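Local coordinates for protein alkaline serine protease (Pseudoalteromonas sp., PDB 1Y9Z) that probably cleaves peptide bonds as a cold-adapted, subtilisin-like serine protease that binds calcium and sodium ions, at residues Thr4-Gly12 and Gly200-Thr208; Ser36-Asn44 and Ala74-Val82. All coordinates share one frame; numbering follows the deposited sequence.

Contact 1 (Thr4-Gly12 and Gly200-Thr208); sequences TPWGQTFVG and GPGEAILST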
# COMPACT_ATOMS: atom_id res chain seq x y z
N THR A 4 2.50 1.76 -13.33
CA THR A 4 1.17 1.70 -12.75
C THR A 4 1.20 0.54 -11.76
O THR A 4 1.16 -0.62 -12.16
CB THR A 4 0.09 1.43 -13.82
OG1 THR A 4 0.05 2.52 -14.75
CG2 THR A 4 -1.28 1.29 -13.16
N PRO A 5 1.27 0.84 -10.45
CA PRO A 5 1.30 -0.23 -9.44
C PRO A 5 0.08 -1.14 -9.58
O PRO A 5 -1.00 -0.67 -9.95
CB PRO A 5 1.33 0.54 -8.12
CG PRO A 5 0.65 1.83 -8.45
CD PRO A 5 1.22 2.16 -9.81
N TRP A 6 0.26 -2.42 -9.28
CA TRP A 6 -0.82 -3.39 -9.42
C TRP A 6 -2.13 -2.98 -8.76
O TRP A 6 -3.20 -3.22 -9.30
CB TRP A 6 -0.40 -4.77 -8.89
CG TRP A 6 -0.27 -4.88 -7.40
CD1 TRP A 6 0.85 -4.66 -6.65
CD2 TRP A 6 -1.30 -5.25 -6.47
NE1 TRP A 6 0.58 -4.88 -5.31
CE2 TRP A 6 -0.73 -5.24 -5.18
CE3 TRP A 6 -2.65 -5.60 -6.61
CZ2 TRP A 6 -1.47 -5.56 -4.03
CZ3 TRP A 6 -3.39 -5.91 -5.47
CH2 TRP A 6 -2.79 -5.90 -4.20
N GLY A 7 -2.04 -2.34 -7.59
CA GLY A 7 -3.24 -1.92 -6.90
C GLY A 7 -4.12 -1.00 -7.72
O GLY A 7 -5.35 -1.08 -7.67
N GLN A 8 -3.49 -0.10 -8.47
CA GLN A 8 -4.23 0.85 -9.30
C GLN A 8 -5.05 0.14 -10.36
O GLN A 8 -6.17 0.54 -10.67
CB GLN A 8 -3.26 1.82 -9.98
CG GLN A 8 -2.50 2.74 -9.03
CD GLN A 8 -3.42 3.58 -8.16
OE1 GLN A 8 -4.46 4.06 -8.61
NE2 GLN A 8 -3.02 3.78 -6.91
N THR A 9 -4.48 -0.92 -10.93
CA THR A 9 -5.16 -1.68 -11.97
C THR A 9 -6.27 -2.56 -11.40
O THR A 9 -7.34 -2.68 -11.99
CB THR A 9 -4.17 -2.56 -12.75
OG1 THR A 9 -3.14 -1.74 -13.31
CG2 THR A 9 -4.88 -3.29 -13.88
N PHE A 10 -6.01 -3.18 -10.24
CA PHE A 10 -6.99 -4.07 -9.62
C PHE A 10 -8.30 -3.43 -9.19
O PHE A 10 -9.36 -4.05 -9.33
CB PHE A 10 -6.37 -4.79 -8.41
CG PHE A 10 -5.53 -5.98 -8.77
CD1 PHE A 10 -5.51 -7.10 -7.94
CD2 PHE A 10 -4.74 -5.99 -9.92
CE1 PHE A 10 -4.72 -8.20 -8.24
CE2 PHE A 10 -3.95 -7.09 -10.23
CZ PHE A 10 -3.94 -8.20 -9.39
N VAL A 11 -8.25 -2.21 -8.68
CA VAL A 11 -9.46 -1.53 -8.23
C VAL A 11 -10.26 -0.95 -9.39
O VAL A 11 -11.38 -0.47 -9.20
CB VAL A 11 -9.14 -0.40 -7.22
CG1 VAL A 11 -8.40 -0.98 -6.02
CG2 VAL A 11 -8.32 0.69 -7.90
N GLY A 12 -9.68 -1.00 -10.59
CA GLY A 12 -10.35 -0.49 -11.77
C GLY A 12 -10.48 1.02 -11.81
O GLY A 12 -11.57 1.55 -12.07
N GLY A 200 -8.87 -3.49 -0.01
CA GLY A 200 -8.10 -2.76 -0.99
C GLY A 200 -6.68 -3.30 -1.03
O GLY A 200 -6.28 -4.04 -0.13
N PRO A 201 -5.91 -2.97 -2.07
CA PRO A 201 -4.52 -3.43 -2.20
C PRO A 201 -3.71 -2.97 -0.99
O PRO A 201 -3.66 -1.77 -0.70
CB PRO A 201 -4.06 -2.77 -3.49
CG PRO A 201 -5.34 -2.70 -4.30
CD PRO A 201 -6.34 -2.24 -3.27
N GLY A 202 -3.08 -3.90 -0.27
CA GLY A 202 -2.32 -3.53 0.91
C GLY A 202 -1.01 -4.25 1.17
O GLY A 202 -0.40 -4.05 2.22
N GLU A 203 -0.57 -5.09 0.24
CA GLU A 203 0.71 -5.79 0.39
C GLU A 203 1.57 -5.41 -0.80
O GLU A 203 1.12 -5.49 -1.95
CB GLU A 203 0.50 -7.31 0.42
CG GLU A 203 1.79 -8.15 0.45
CD GLU A 203 2.62 -7.99 1.72
OE1 GLU A 203 2.06 -7.61 2.77
OE2 GLU A 203 3.84 -8.27 1.68
N ALA A 204 2.79 -4.97 -0.53
CA ALA A 204 3.72 -4.57 -1.59
C ALA A 204 3.12 -3.47 -2.45
O ALA A 204 2.94 -3.64 -3.66
CB ALA A 204 4.09 -5.79 -2.45
N ILE A 205 2.81 -2.34 -1.82
CA ILE A 205 2.22 -1.21 -2.51
C ILE A 205 3.28 -0.14 -2.79
O ILE A 205 3.81 0.48 -1.87
CB ILE A 205 1.08 -0.57 -1.67
CG1 ILE A 205 0.02 -1.64 -1.34
CG2 ILE A 205 0.46 0.59 -2.43
CD1 ILE A 205 -0.53 -2.38 -2.55
N LEU A 206 3.58 0.06 -4.07
CA LEU A 206 4.57 1.06 -4.47
C LEU A 206 3.91 2.44 -4.55
O LEU A 206 2.84 2.59 -5.14
CB LEU A 206 5.15 0.70 -5.84
CG LEU A 206 6.14 1.69 -6.45
CD1 LEU A 206 7.40 1.75 -5.60
CD2 LEU A 206 6.48 1.26 -7.87
N SER A 207 4.55 3.43 -3.95
CA SER A 207 4.02 4.79 -4.00
C SER A 207 5.12 5.80 -3.71
O SER A 207 6.28 5.44 -3.48
CB SER A 207 2.88 4.97 -3.00
OG SER A 207 2.22 6.22 -3.19
N THR A 208 4.74 7.07 -3.73
CA THR A 208 5.64 8.18 -3.45
C THR A 208 6.00 8.25 -1.97
O THR A 208 5.19 7.92 -1.11
CB THR A 208 4.96 9.51 -3.80
OG1 THR A 208 3.66 9.54 -3.19
CG2 THR A 208 4.80 9.66 -5.31

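Contact 2 (Ser36-Asn44 and Ala74-Val82); sequences SHNDLNANN and AAIANNEGV. With CA (calcium ion), chain C.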
# COMPACT_ATOMS: atom_id res chain seq x y z
N SER A 36 7.22 18.94 -2.39
CA SER A 36 8.39 19.14 -3.25
C SER A 36 8.58 17.97 -4.21
O SER A 36 9.38 18.05 -5.15
CB SER A 36 9.65 19.30 -2.40
OG SER A 36 10.10 18.05 -1.91
N HIS A 37 7.85 16.89 -3.98
CA HIS A 37 7.94 15.69 -4.82
C HIS A 37 7.37 15.94 -6.22
O HIS A 37 6.28 16.49 -6.35
CB HIS A 37 7.20 14.54 -4.14
CG HIS A 37 7.50 13.20 -4.75
ND1 HIS A 37 8.07 12.17 -4.04
CD2 HIS A 37 7.32 12.73 -6.01
CE1 HIS A 37 8.24 11.13 -4.83
NE2 HIS A 37 7.79 11.44 -6.03
N ASN A 38 8.09 15.51 -7.25
CA ASN A 38 7.64 15.71 -8.63
C ASN A 38 6.29 15.09 -8.95
O ASN A 38 5.56 15.60 -9.80
CB ASN A 38 8.67 15.16 -9.62
CG ASN A 38 9.95 15.97 -9.66
OD1 ASN A 38 9.99 17.13 -9.24
ND2 ASN A 38 11.01 15.37 -10.18
N ASP A 39 5.94 14.00 -8.27
CA ASP A 39 4.66 13.34 -8.53
C ASP A 39 3.53 13.87 -7.64
O ASP A 39 2.43 13.34 -7.68
CB ASP A 39 4.80 11.83 -8.34
CG ASP A 39 4.83 11.07 -9.66
OD1 ASP A 39 5.07 11.71 -10.70
OD2 ASP A 39 4.61 9.84 -9.66
N LEU A 40 3.82 14.90 -6.85
CA LEU A 40 2.81 15.47 -5.95
C LEU A 40 2.74 16.99 -5.94
O LEU A 40 1.73 17.57 -5.53
CB LEU A 40 3.07 15.00 -4.52
CG LEU A 40 2.97 13.51 -4.22
CD1 LEU A 40 3.43 13.25 -2.79
CD2 LEU A 40 1.53 13.05 -4.42
N ASN A 41 3.80 17.64 -6.40
CA ASN A 41 3.88 19.09 -6.41
C ASN A 41 2.72 19.83 -7.09
O ASN A 41 2.15 20.76 -6.52
CB ASN A 41 5.19 19.53 -7.07
CG ASN A 41 5.40 21.02 -7.00
OD1 ASN A 41 5.75 21.57 -5.95
ND2 ASN A 41 5.19 21.70 -8.12
N ALA A 42 2.38 19.40 -8.30
CA ALA A 42 1.34 20.06 -9.08
C ALA A 42 -0.11 19.61 -8.90
O ALA A 42 -0.94 19.82 -9.79
CB ALA A 42 1.71 20.01 -10.56
N ASN A 43 -0.43 19.00 -7.77
CA ASN A 43 -1.80 18.59 -7.52
C ASN A 43 -2.56 19.80 -6.98
O ASN A 43 -1.95 20.79 -6.57
CB ASN A 43 -1.87 17.47 -6.48
CG ASN A 43 -1.84 16.09 -7.10
OD1 ASN A 43 -2.45 15.86 -8.14
ND2 ASN A 43 -1.14 15.16 -6.45
N ASN A 44 -3.89 19.74 -7.02
CA ASN A 44 -4.72 20.82 -6.49
C ASN A 44 -4.80 20.51 -5.01
O ASN A 44 -5.85 20.09 -4.50
CB ASN A 44 -6.11 20.79 -7.13
CG ASN A 44 -6.05 20.82 -8.63
OD1 ASN A 44 -5.18 21.47 -9.21
ND2 ASN A 44 -6.97 20.11 -9.28
N ALA A 74 -3.37 10.20 -5.47
CA ALA A 74 -3.18 11.11 -6.59
C ALA A 74 -1.78 11.35 -7.14
O ALA A 74 -1.48 12.47 -7.56
CB ALA A 74 -3.82 12.45 -6.23
N ALA A 75 -0.92 10.34 -7.15
CA ALA A 75 0.41 10.55 -7.74
C ALA A 75 0.11 11.00 -9.17
O ALA A 75 -0.71 10.40 -9.87
CB ALA A 75 1.21 9.26 -7.74
N ILE A 76 0.79 12.06 -9.61
CA ILE A 76 0.55 12.64 -10.92
C ILE A 76 1.02 11.85 -12.14
O ILE A 76 2.11 11.28 -12.14
CB ILE A 76 1.17 14.05 -10.98
CG1 ILE A 76 0.56 14.91 -9.87
CG2 ILE A 76 0.94 14.69 -12.34
CD1 ILE A 76 1.22 16.26 -9.71
N ALA A 77 0.18 11.83 -13.17
CA ALA A 77 0.50 11.15 -14.42
C ALA A 77 1.45 12.07 -15.17
O ALA A 77 1.08 13.20 -15.53
CB ALA A 77 -0.78 10.92 -15.23
N ASN A 78 2.67 11.60 -15.42
CA ASN A 78 3.67 12.43 -16.09
C ASN A 78 4.88 11.66 -16.63
O ASN A 78 5.97 12.22 -16.72
CB ASN A 78 4.17 13.49 -15.11
CG ASN A 78 4.62 12.90 -13.79
OD1 ASN A 78 4.86 11.69 -13.70
ND2 ASN A 78 4.76 13.73 -12.77
N ASN A 79 4.70 10.39 -16.98
CA ASN A 79 5.82 9.62 -17.52
C ASN A 79 7.01 9.39 -16.57
O ASN A 79 8.11 9.03 -17.00
CB ASN A 79 6.32 10.27 -18.82
CG ASN A 79 7.30 9.39 -19.59
OD1 ASN A 79 6.98 8.25 -19.93
ND2 ASN A 79 8.48 9.92 -19.87
N GLU A 80 6.81 9.63 -15.27
CA GLU A 80 7.86 9.39 -14.27
C GLU A 80 7.19 8.88 -13.00
O GLU A 80 6.02 9.18 -12.76
CB GLU A 80 8.67 10.66 -13.96
CG GLU A 80 7.97 11.71 -13.11
CD GLU A 80 8.89 12.87 -12.74
OE1 GLU A 80 9.79 12.69 -11.88
OE2 GLU A 80 8.72 13.97 -13.31
N GLY A 81 7.91 8.11 -12.21
CA GLY A 81 7.35 7.60 -10.97
C GLY A 81 6.16 6.68 -11.16
O GLY A 81 6.23 5.68 -11.87
N VAL A 82 5.05 7.01 -10.50
CA VAL A 82 3.84 6.20 -10.57
C VAL A 82 2.61 7.07 -10.86
O VAL A 82 2.74 8.22 -11.27
CB VAL A 82 3.62 5.43 -9.24
CG1 VAL A 82 4.79 4.50 -8.98
CG2 VAL A 82 3.46 6.42 -8.09
CA CA C . 4.02 10.03 -12.16

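Contact 1 (Thr4-Gly12 and Gly200-Thr208)
Trp6 lays its indole against the chain that runs from Pro201 to Ile205. Pro201 sits over one face of the six-membered ring: its CB lies 3.9 Å from the centroid of the Trp6 ring, 29° off the normal, a CH-pi contact. The ring edge meets the backbone instead. Trp6 NE1 donates to Ala204 O at 3.1 Å, with an N-H...O angle of 148°. The acceptor lies near the indole plane, but the donor stands above the carbonyl plane of Ala204. Glu203 O lies at the same edge, 3.3 Å from Trp6 CZ2. Ile205 comes in at about a right angle, its CD1 3.6 Å from Trp6 CZ2. The indole is set out this way because CG stands between the backbone N and the carbonyl carbon (chi1 72°). The same proline ring also presses on the helix backbone: Pro201 CG is 3.4 Å from Gly7 CA, tighter than usual contact, where a side chain on residue 7 would clash. Val11 CG1 closes on Pro201 CD at 3.7 Å. An alanine in place of Trp6 would probably leave Ala204 O without this donor and open a gap beside Pro201 and Ile205. The contact thus joins the N-terminal helix to the end of strand 196-201, the turn after it and the start of strand 205-208, mainly by apolar packing, with one directional bond that probably helps to fix the rotation of the indole.

Contact 2 (Ser36-Asn44 and Ala74-Val82)
Asn78 CG lies between its backbone N and carbonyl carbon (chi1 52°), which brings the amide alongside the carboxylate of Asp39, nearly coplanar with it; Asp39 itself has an unusual chi1 of -105°. Both groups bind a calcium ion, in a site formed by two loops of the subtilisin-like domain. Asp39 binds the ion with both oxygens, OD1 at 2.5 Å and OD2 at 2.6 Å. Asn78 OD1 and the backbone oxygens of Ile76, Glu80 and Val82 add four ligands from the 74-82 loop. Glu2, near the N-terminus, completes the site. Second bonds hold the carboxylate in place. Asn78 ND2 reaches Asp39 OD1 at 2.9 Å, nearly along the C-O axis. The backbone N of Val82 donates to Asp39 OD2 at 3.0 Å, also nearly in line with the C-O bond. Asn78 OD1 also accepts from Glu80 N, an Asx turn that shapes the loop round the metal. The backbones are also joined directly: Ile76 N donates to Asp39 O. Farther from the ion, Ile76 CD1 packs on Ala42 CB. Asn38 ND2 makes a weak bond to Glu80 OE1. At the far end, Asn43 ND2 donates to Ala74 O at 2.9 Å and 166°, with the oxygen in the amide plane.

The centres of contacts 1 and 2 are about 16 Å apart, and the two touch. Along the chain both segments of contact 2 fall between 4-12 and 200-208. Strand 205-208 is the bridge: Leu206 CD2 lies 3.8 Å from Val82 CG1, and Thr208 CG2 packs on His37 and Asp39. Helix 65-74 also links them, since Gln8, Ile205 and Ser207 lie against it and the 74-82 loop follows it. The N-terminus serves both contacts. Glu2 binds the calcium of contact 2, and a few residues later the chain enters the helix of contact 1. Metal binding, apolar packing and a few hydrogen bonds thus probably help to hold the N-terminal segment on the subtilisin-like domain.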